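Local coordinates for protein argininosuccinate lyase (Chelativorans sp., PDB 6RXA) that is an EDDS lyase of the aspartase/fumarase superfamily that breaks C-N bonds, and probably also splits argininosuccinate into fumarate and arginine, at residues A38-P41 / Y42-I46; E92-L95 / K96-I99; R212-T215 / S216-L219. The protein carries 2 engineered substitutions. All coordinates share one frame; numbering follows the deposited sequence.

Interaction 1. Residues A38-P41 / Y42-I46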
ATOM      1  N   ALA A  38     -20.994  -3.191 -15.558  1.00 14.85           N
ATOM      2  CA  ALA A  38     -21.533  -3.963 -14.449  1.00 14.31           C
ATOM      3  C   ALA A  38     -22.621  -3.199 -13.702  1.00 14.84           C
ATOM      4  O   ALA A  38     -23.601  -3.806 -13.246  1.00 15.52           O
ATOM      5  CB  ALA A  38     -20.406  -4.356 -13.490  1.00 14.79           C
ATOM      6  N   VAL A  39     -22.477  -1.881 -13.564  1.00 14.64           N
ATOM      7  CA  VAL A  39     -23.429  -1.088 -12.786  1.00 14.78           C
ATOM      8  C   VAL A  39     -24.639  -0.685 -13.608  1.00 15.32           C
ATOM      9  O   VAL A  39     -25.724  -0.474 -13.032  1.00 16.26           O
ATOM     10  CB  VAL A  39     -22.711   0.149 -12.217  1.00 16.91           C
ATOM     11  CG1 VAL A  39     -23.664   1.088 -11.529  1.00 20.98           C
ATOM     12  CG2 VAL A  39     -21.655  -0.293 -11.232  1.00 15.39           C
ATOM     13  N   PHE A  40     -24.507  -0.629 -14.925  1.00 15.99           N
ATOM     14  CA  PHE A  40     -25.586  -0.136 -15.773  1.00 16.78           C
ATOM     15  C   PHE A  40     -26.939  -0.789 -15.515  1.00 16.23           C
ATOM     16  O   PHE A  40     -27.943  -0.059 -15.428  1.00 16.87           O
ATOM     17  CB  PHE A  40     -25.207  -0.303 -17.247  1.00 19.31           C
ATOM     18  CG  PHE A  40     -26.369  -0.084 -18.168  1.00 22.78           C
ATOM     19  CD1 PHE A  40     -26.892   1.182 -18.316  1.00 26.92           C
ATOM     20  CD2 PHE A  40     -26.960  -1.134 -18.841  1.00 23.62           C
ATOM     21  CE1 PHE A  40     -27.976   1.408 -19.139  1.00 29.82           C
ATOM     22  CE2 PHE A  40     -28.045  -0.916 -19.666  1.00 26.61           C
ATOM     23  CZ  PHE A  40     -28.553   0.357 -19.811  1.00 29.66           C
ATOM     24  N   PRO A  41     -27.059  -2.112 -15.406  1.00 17.64           N
ATOM     25  CA  PRO A  41     -28.386  -2.693 -15.142  1.00 18.08           C
ATOM     26  C   PRO A  41     -28.990  -2.235 -13.835  1.00 17.62           C
ATOM     27  O   PRO A  41     -30.219  -2.144 -13.731  1.00 18.99           O
ATOM     28  CB  PRO A  41     -28.147  -4.209 -15.182  1.00 21.58           C
ATOM     29  CG  PRO A  41     -26.679  -4.396 -15.150  1.00 25.09           C
ATOM     30  CD  PRO A  41     -26.040  -3.142 -15.677  1.00 21.83           C
ATOM     31  N   TYR A  42     -28.164  -1.955 -12.824  1.00 16.74           N
ATOM     32  CA  TYR A  42     -28.684  -1.419 -11.569  1.00 16.26           C
ATOM     33  C   TYR A  42     -29.162   0.016 -11.740  1.00 16.57           C
ATOM     34  O   TYR A  42     -30.213   0.393 -11.202  1.00 16.53           O
ATOM     35  CB  TYR A  42     -27.610  -1.516 -10.482  1.00 15.28           C
ATOM     36  CG  TYR A  42     -27.176  -2.942 -10.242  1.00 15.56           C
ATOM     37  CD1 TYR A  42     -27.946  -3.804  -9.471  1.00 16.05           C
ATOM     38  CD2 TYR A  42     -26.019  -3.443 -10.816  1.00 15.93           C
ATOM     39  CE1 TYR A  42     -27.564  -5.125  -9.266  1.00 16.60           C
ATOM     40  CE2 TYR A  42     -25.632  -4.768 -10.609  1.00 15.99           C
ATOM     41  CZ  TYR A  42     -26.409  -5.597  -9.845  1.00 17.10           C
ATOM     42  OH  TYR A  42     -26.003  -6.904  -9.643  1.00 19.30           O
ATOM     43  N   ASP A  43     -28.400   0.832 -12.474  1.00 16.40           N
ATOM     44  CA  ASP A  43     -28.870   2.173 -12.806  1.00 17.30           C
ATOM     45  C   ASP A  43     -30.250   2.122 -13.449  1.00 17.52           C
ATOM     46  O   ASP A  43     -31.114   2.950 -13.141  1.00 16.79           O
ATOM     47  CB  ASP A  43     -27.890   2.876 -13.750  1.00 18.92           C
ATOM     48  CG  ASP A  43     -26.668   3.442 -13.034  1.00 22.57           C
ATOM     49  OD1 ASP A  43     -26.493   3.217 -11.823  1.00 23.54           O
ATOM     50  OD2 ASP A  43     -25.871   4.130 -13.703  1.00 25.52           O
ATOM     51  N   SER A  44     -30.480   1.148 -14.343  1.00 17.60           N
ATOM     52  CA  SER A  44     -31.772   1.034 -15.018  1.00 19.47           C
ATOM     53  C   SER A  44     -32.886   0.692 -14.034  1.00 17.36           C
ATOM     54  O   SER A  44     -34.016   1.179 -14.171  1.00 17.95           O
ATOM     55  CB  SER A  44     -31.695  -0.006 -16.137  1.00 31.91           C
ATOM     56  OG  SER A  44     -31.016   0.514 -17.264  1.00 55.35           O
ATOM     57  N   GLN A  45     -32.592  -0.153 -13.046  1.00 16.70           N
ATOM     58  CA  GLN A  45     -33.556  -0.426 -11.989  1.00 16.57           C
ATOM     59  C   GLN A  45     -33.831   0.827 -11.171  1.00 15.08           C
ATOM     60  O   GLN A  45     -34.982   1.095 -10.798  1.00 15.60           O
ATOM     61  CB  GLN A  45     -33.043  -1.552 -11.098  1.00 17.93           C
ATOM     62  CG  GLN A  45     -33.059  -2.903 -11.782  1.00 21.07           C
ATOM     63  CD  GLN A  45     -34.457  -3.345 -12.179  1.00 24.81           C
ATOM     64  OE1 GLN A  45     -35.287  -3.656 -11.322  1.00 27.02           O
ATOM     65  NE2 GLN A  45     -34.725  -3.372 -13.482  1.00 25.68           N
ATOM     66  N   ILE A  46     -32.791   1.614 -10.892  1.00 14.70           N
ATOM     67  CA  ILE A  46     -32.974   2.859 -10.146  1.00 14.93           C
ATOM     68  C   ILE A  46     -33.893   3.814 -10.895  1.00 15.46           C
ATOM     69  O   ILE A  46     -34.757   4.459 -10.291  1.00 14.88           O
ATOM     70  CB  ILE A  46     -31.607   3.484  -9.813  1.00 15.04           C
ATOM     71  CG1 ILE A  46     -30.876   2.595  -8.800  1.00 15.26           C
ATOM     72  CG2 ILE A  46     -31.774   4.919  -9.340  1.00 15.00           C
ATOM     73  CD1 ILE A  46     -29.395   2.939  -8.663  1.00 16.65           C
TER
HETATM   74  O   HOH W   1     -32.063  -3.584 -15.168  1.00 25.17           O
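Tyr42 opens the second half of this helical stretch by laying its ring edge against the backbone of the preceding turn: CD2 comes within 3.4 Å of Ala38 O, near the ring plane. With CG anti to its carbonyl carbon (chi1 -60°) the ring runs back toward that turn, where helix 112-147 meets it through Met122 and the hydroxyl is hydrogen-bonded to Asp126. Asp43 N gives Val39 O a nearly straight bond of 3.0 Å, lying in the carbonyl plane, and its carboxylate OD1 sits 3.6 Å from Val39 CG1, a methyl against a carboxylate oxygen in van der Waals contact. Ser44 places OG over one face of the Phe40 ring, 3.5 Å from CZ, while the same OG is hydrogen-bonded to Asp76. Gln45 N reaches Pro41 O at 3.2 Å, and a water donates to that same carbonyl at 2.7 Å from Pro41 O while accepting from Gln45 NE2, so the oxygen is gripped twice. Pro41 has no N-H to return to the turn before it, and the chain bends there. This is the pattern of a proline kink within a continuing alpha-helix, here helix 35-56.

Interaction 2. Residues E92-L95 / K96-I99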
ATOM      1  N   GLU A  92     -30.094   9.266 -20.928  1.00 17.46           N
ATOM      2  CA  GLU A  92     -31.236  10.165 -20.883  1.00 17.69           C
ATOM      3  C   GLU A  92     -31.504  10.765 -22.256  1.00 17.58           C
ATOM      4  O   GLU A  92     -32.662  10.938 -22.648  1.00 17.73           O
ATOM      5  CB  GLU A  92     -30.994  11.268 -19.850  1.00 18.22           C
ATOM      6  CG  GLU A  92     -32.274  12.033 -19.507  1.00 21.99           C
ATOM      7  CD  GLU A  92     -32.023  13.375 -18.835  1.00 27.37           C
ATOM      8  OE1 GLU A  92     -32.051  14.401 -19.547  1.00 30.88           O
ATOM      9  OE2 GLU A  92     -31.809  13.411 -17.603  1.00 27.09           O
ATOM     10  N   ALA A  93     -30.442  11.082 -23.002  1.00 16.78           N
ATOM     11  CA  ALA A  93     -30.627  11.673 -24.324  1.00 17.65           C
ATOM     12  C   ALA A  93     -31.224  10.669 -25.297  1.00 18.20           C
ATOM     13  O   ALA A  93     -32.081  11.023 -26.119  1.00 18.02           O
ATOM     14  CB  ALA A  93     -29.306  12.241 -24.840  1.00 17.95           C
ATOM     15  N   ALA A  94     -30.798   9.406 -25.219  1.00 18.34           N
ATOM     16  CA  ALA A  94     -31.437   8.365 -26.007  1.00 18.71           C
ATOM     17  C   ALA A  94     -32.902   8.203 -25.613  1.00 18.75           C
ATOM     18  O   ALA A  94     -33.757   7.977 -26.470  1.00 18.60           O
ATOM     19  CB  ALA A  94     -30.686   7.043 -25.844  1.00 18.89           C
ATOM     20  N   LEU A  95     -33.210   8.305 -24.318  1.00 17.88           N
ATOM     21  CA  LEU A  95     -34.606   8.242 -23.895  1.00 18.58           C
ATOM     22  C   LEU A  95     -35.413   9.393 -24.500  1.00 19.02           C
ATOM     23  O   LEU A  95     -36.526   9.184 -24.990  1.00 20.36           O
ATOM     24  CB  LEU A  95     -34.693   8.248 -22.369  1.00 18.57           C
ATOM     25  CG  LEU A  95     -36.091   7.989 -21.800  1.00 19.90           C
ATOM     26  CD1 LEU A  95     -36.569   6.565 -22.048  1.00 20.33           C
ATOM     27  CD2 LEU A  95     -36.068   8.301 -20.311  1.00 20.30           C
ATOM     28  N   LYS A  96     -34.858  10.608 -24.494  1.00 18.99           N
ATOM     29  CA  LYS A  96     -35.533  11.752 -25.106  1.00 20.32           C
ATOM     30  C   LYS A  96     -35.759  11.525 -26.592  1.00 21.17           C
ATOM     31  O   LYS A  96     -36.822  11.866 -27.122  1.00 21.63           O
ATOM     32  CB  LYS A  96     -34.691  13.006 -24.874  1.00 21.37           C
ATOM     33  CG  LYS A  96     -35.197  14.290 -25.524  1.00 27.75           C
ATOM     34  CD  LYS A  96     -34.263  15.471 -25.182  1.00 39.56           C
ATOM     35  CE  LYS A  96     -32.919  15.366 -25.906  1.00 51.92           C
ATOM     36  NZ  LYS A  96     -31.840  16.165 -25.244  1.00 57.81           N
ATOM     37  N   ARG A  97     -34.767  10.961 -27.292  1.00 21.60           N
ATOM     38  CA  ARG A  97     -34.962  10.679 -28.714  1.00 22.96           C
ATOM     39  C   ARG A  97     -36.036   9.619 -28.926  1.00 23.20           C
ATOM     40  O   ARG A  97     -36.698   9.607 -29.970  1.00 23.21           O
ATOM     41  CB  ARG A  97     -33.656  10.254 -29.378  1.00 22.88           C
ATOM     42  CG  ARG A  97     -32.648  11.385 -29.492  1.00 22.83           C
ATOM     43  CD  ARG A  97     -31.451  10.984 -30.336  1.00 23.62           C
ATOM     44  NE  ARG A  97     -30.635   9.943 -29.705  1.00 23.83           N
ATOM     45  CZ  ARG A  97     -29.625  10.190 -28.874  1.00 26.41           C
ATOM     46  NH1 ARG A  97     -29.312  11.437 -28.550  1.00 27.55           N
ATOM     47  NH2 ARG A  97     -28.942   9.186 -28.357  1.00 28.89           N
ATOM     48  N   THR A  98     -36.240   8.747 -27.929  1.00 21.91           N
ATOM     49  CA  THR A  98     -37.174   7.631 -28.068  1.00 22.34           C
ATOM     50  C   THR A  98     -38.608   8.036 -27.737  1.00 23.27           C
ATOM     51  O   THR A  98     -39.539   7.636 -28.449  1.00 24.24           O
ATOM     52  CB  THR A  98     -36.711   6.476 -27.172  1.00 22.73           C
ATOM     53  OG1 THR A  98     -35.404   6.048 -27.583  1.00 22.73           O
ATOM     54  CG2 THR A  98     -37.672   5.291 -27.258  1.00 24.63           C
ATOM     55  N   ILE A  99     -38.820   8.805 -26.672  1.00 22.26           N
ATOM     56  CA  ILE A  99     -40.164   9.087 -26.177  1.00 21.88           C
ATOM     57  C   ILE A  99     -40.506  10.566 -26.153  1.00 23.33           C
ATOM     58  O   ILE A  99     -41.654  10.910 -25.838  1.00 24.98           O
ATOM     59  CB  ILE A  99     -40.404   8.474 -24.781  1.00 22.88           C
ATOM     60  CG1 ILE A  99     -39.503   9.159 -23.742  1.00 23.82           C
ATOM     61  CG2 ILE A  99     -40.165   6.982 -24.819  1.00 25.05           C
ATOM     62  CD1 ILE A  99     -39.791   8.730 -22.325  1.00 25.66           C
TER
HETATM   63  O   HOH W   2     -31.384  14.627 -22.860  1.00 25.70           O
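Residues Ala93 and Arg97, like Ala94 and Thr98, meet one turn apart in a local helical contact at the C-terminal end of helix 88-99, on the periphery of the chain. The Arg97 side chain folds back over the preceding turn: its guanidinium lies with one face over Ala93 O and Ala94 CA, and NH2 is 3.5 Å from that CA. A bend at chi3 (-67°) turns the flat group back along the helix and brings NH1 near the Ala93 methyl. Ala93 and Arg97 also pack on Ala8 and Val5 of a second subunit. Thr98 does something different, using its hydroxyl as a donor to Ala94 O at 2.8 Å, tilted 34° from the carbonyl plane. Its own N-H makes only weak bonds, to Ala94 O and Leu95 O. Such a threonine, hydrogen-bonding through its side chain to the carbonyl four residues earlier, is a familiar feature of alpha-helices, and here it falls in the last turn. Lys96 NZ donates to a water at 2.9 Å that bonds weakly to Glu92 OE1; that oxygen also forms a salt bridge with Arg383 of the third subunit, while OE2 is hydrogen-bonded to the Tyr88 hydroxyl. Leu95 and Ile99 instead meet through carbon, CG to CD1 at 3.8 Å, with Ala103 and Met106 also touching Leu95.

Interaction 3. Residues R212-T215 / S216-L219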
ATOM      1  N   ARG A 212     -38.204   9.067   0.346  1.00 17.47           N
ATOM      2  CA  ARG A 212     -36.947   8.340   0.244  1.00 17.34           C
ATOM      3  C   ARG A 212     -37.089   6.896   0.697  1.00 18.09           C
ATOM      4  O   ARG A 212     -36.387   6.014   0.183  1.00 18.93           O
ATOM      5  CB  ARG A 212     -35.886   9.061   1.070  1.00 16.86           C
ATOM      6  CG  ARG A 212     -35.568  10.473   0.587  1.00 16.29           C
ATOM      7  CD  ARG A 212     -34.322  11.031   1.298  1.00 16.11           C
ATOM      8  NE  ARG A 212     -33.185  10.149   1.085  1.00 16.82           N
ATOM      9  CZ  ARG A 212     -32.138  10.037   1.900  1.00 18.47           C
ATOM     10  NH1 ARG A 212     -32.043  10.778   3.005  1.00 18.56           N
ATOM     11  NH2 ARG A 212     -31.180   9.169   1.601  1.00 20.14           N
ATOM     12  N   ASP A 213     -37.991   6.632   1.639  1.00 18.26           N
ATOM     13  CA  ASP A 213     -38.202   5.268   2.104  1.00 19.28           C
ATOM     14  C   ASP A 213     -38.814   4.389   1.018  1.00 19.00           C
ATOM     15  O   ASP A 213     -38.522   3.190   0.962  1.00 19.47           O
ATOM     16  CB  ASP A 213     -39.097   5.277   3.345  1.00 23.86           C
ATOM     17  CG  ASP A 213     -38.405   5.856   4.566  1.00 35.92           C
ATOM     18  OD1 ASP A 213     -37.207   5.580   4.756  1.00 39.00           O
ATOM     19  OD2 ASP A 213     -39.066   6.580   5.338  1.00 45.88           O
ATOM     20  N   ARG A 214     -39.663   4.949   0.153  1.00 19.01           N
ATOM     21  CA  ARG A 214     -40.268   4.136  -0.900  1.00 18.40           C
ATOM     22  C   ARG A 214     -39.227   3.721  -1.934  1.00 18.36           C
ATOM     23  O   ARG A 214     -39.172   2.554  -2.345  1.00 18.17           O
ATOM     24  CB  ARG A 214     -41.411   4.899  -1.571  1.00 20.96           C
ATOM     25  CG  ARG A 214     -41.952   4.259  -2.869  1.00 28.10           C
ATOM     26  CD  ARG A 214     -42.726   2.951  -2.648  1.00 33.06           C
ATOM     27  NE  ARG A 214     -43.646   3.062  -1.524  1.00 35.22           N
ATOM     28  CZ  ARG A 214     -43.676   2.229  -0.488  1.00 51.78           C
ATOM     29  NH1 ARG A 214     -44.543   2.441   0.489  1.00 81.76           N
ATOM     30  NH2 ARG A 214     -42.867   1.175  -0.439  1.00 43.60           N
ATOM     31  N   THR A 215     -38.413   4.671  -2.404  1.00 18.06           N
ATOM     32  CA  THR A 215     -37.403   4.323  -3.394  1.00 18.17           C
ATOM     33  C   THR A 215     -36.475   3.258  -2.834  1.00 16.67           C
ATOM     34  O   THR A 215     -36.115   2.297  -3.526  1.00 15.65           O
ATOM     35  CB  THR A 215     -36.606   5.572  -3.769  1.00 20.22           C
ATOM     36  OG1 THR A 215     -37.495   6.696  -3.861  1.00 20.11           O
ATOM     37  CG2 THR A 215     -35.916   5.378  -5.097  1.00 22.00           C
ATOM     38  N   SER A 216     -36.092   3.421  -1.566  1.00 15.97           N
ATOM     39  CA  SER A 216     -35.224   2.469  -0.883  1.00 16.47           C
ATOM     40  C   SER A 216     -35.850   1.082  -0.846  1.00 15.88           C
ATOM     41  O   SER A 216     -35.207   0.093  -1.202  1.00 16.36           O
ATOM     42  CB  SER A 216     -34.961   2.991   0.531  1.00 17.37           C
ATOM     43  OG  SER A 216     -34.144   2.113   1.272  1.00 17.69           O
ATOM     44  N   ALA A 217     -37.123   0.998  -0.460  1.00 16.13           N
ATOM     45  CA  ALA A 217     -37.800  -0.292  -0.383  1.00 17.85           C
ATOM     46  C   ALA A 217     -37.920  -0.943  -1.754  1.00 17.83           C
ATOM     47  O   ALA A 217     -37.732  -2.158  -1.893  1.00 17.86           O
ATOM     48  CB  ALA A 217     -39.179  -0.089   0.242  1.00 19.58           C
ATOM     49  N   LEU A 218     -38.255  -0.155  -2.779  1.00 17.94           N
ATOM     50  CA  LEU A 218     -38.401  -0.703  -4.120  1.00 18.80           C
ATOM     51  C   LEU A 218     -37.102  -1.305  -4.638  1.00 18.08           C
ATOM     52  O   LEU A 218     -37.135  -2.199  -5.499  1.00 18.60           O
ATOM     53  CB  LEU A 218     -38.883   0.408  -5.054  1.00 19.02           C
ATOM     54  CG  LEU A 218     -40.366   0.777  -4.934  1.00 19.26           C
ATOM     55  CD1 LEU A 218     -40.627   2.082  -5.673  1.00 19.15           C
ATOM     56  CD2 LEU A 218     -41.226  -0.356  -5.477  1.00 19.84           C
ATOM     57  N   LEU A 219     -35.957  -0.824  -4.144  1.00 16.00           N
ATOM     58  CA  LEU A 219     -34.643  -1.276  -4.577  1.00 14.60           C
ATOM     59  C   LEU A 219     -34.009  -2.247  -3.593  1.00 15.52           C
ATOM     60  O   LEU A 219     -32.826  -2.564  -3.728  1.00 16.16           O
ATOM     61  CB  LEU A 219     -33.722  -0.081  -4.821  1.00 14.22           C
ATOM     62  CG  LEU A 219     -34.173   0.821  -5.975  1.00 16.22           C
ATOM     63  CD1 LEU A 219     -33.438   2.140  -5.916  1.00 17.19           C
ATOM     64  CD2 LEU A 219     -33.943   0.158  -7.324  1.00 17.11           C
TER
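Arg214 and Leu218 make the apolar contact of this short helix, the arginine's aliphatic stem lying against the leucine with CD and CD1 3.8 Å apart. Bends at chi2 and chi3 (70° and 44°) curl that stem toward the next turn, which also brings NH2 to 4.0 Å from Ala217 CB. Thr215 and Leu219 lie alongside one another with their ends in the same direction, touching more loosely, CG2 to CD1 at 4.2 Å. Backbone bonds hold the helix itself: Ser216 N to Arg212 O, Ala217 N to Asp213 O, and Leu218 N to Arg214 O, the last at 2.9 Å. The ladder weakens at Leu219 N, 3.2 Å from Thr215 O, where the chain leaves helical geometry, as happens at the C-terminal end of an alpha-helix. At the other end Asn211 OD1 accepts weak bonds from the N-H groups of Asp213 and Arg214, in the manner of an N-cap. The charged groups find partners beyond the helix. Arg214 NE forms a salt bridge with Glu56. Replacing Arg214 by an alanine would probably leave the Glu56 carboxylate without this mate and one side of Leu218 uncovered. Arg212 is hydrogen-bonded to the carbonyls of Leu198, Val225 and Val226, while Asp213 pairs with Lys446 of the third subunit.

Interactions 1 and 3 are joined directly: Leu219 packs against Ile46 and against the backbone of Gln45, so the end of helix 212-218 lies on helix 35-56, with centres about 15 Å apart. Interaction 2 touches neither, its nearest atoms about 8 Å from interaction 1 and 15 Å from interaction 3. Interaction 3 is the most buried of the three, interactions 1 and 2 being partly buried. Helix 62-79 is a shared neighbour of 38-46 and 92-99. Chemistry follows place: interaction 1 faces only its own chain, whereas 2 and 3 each send a charged residue to another subunit, Glu92 pairing with Arg383 and Asp213 with Lys446, both of the third subunit.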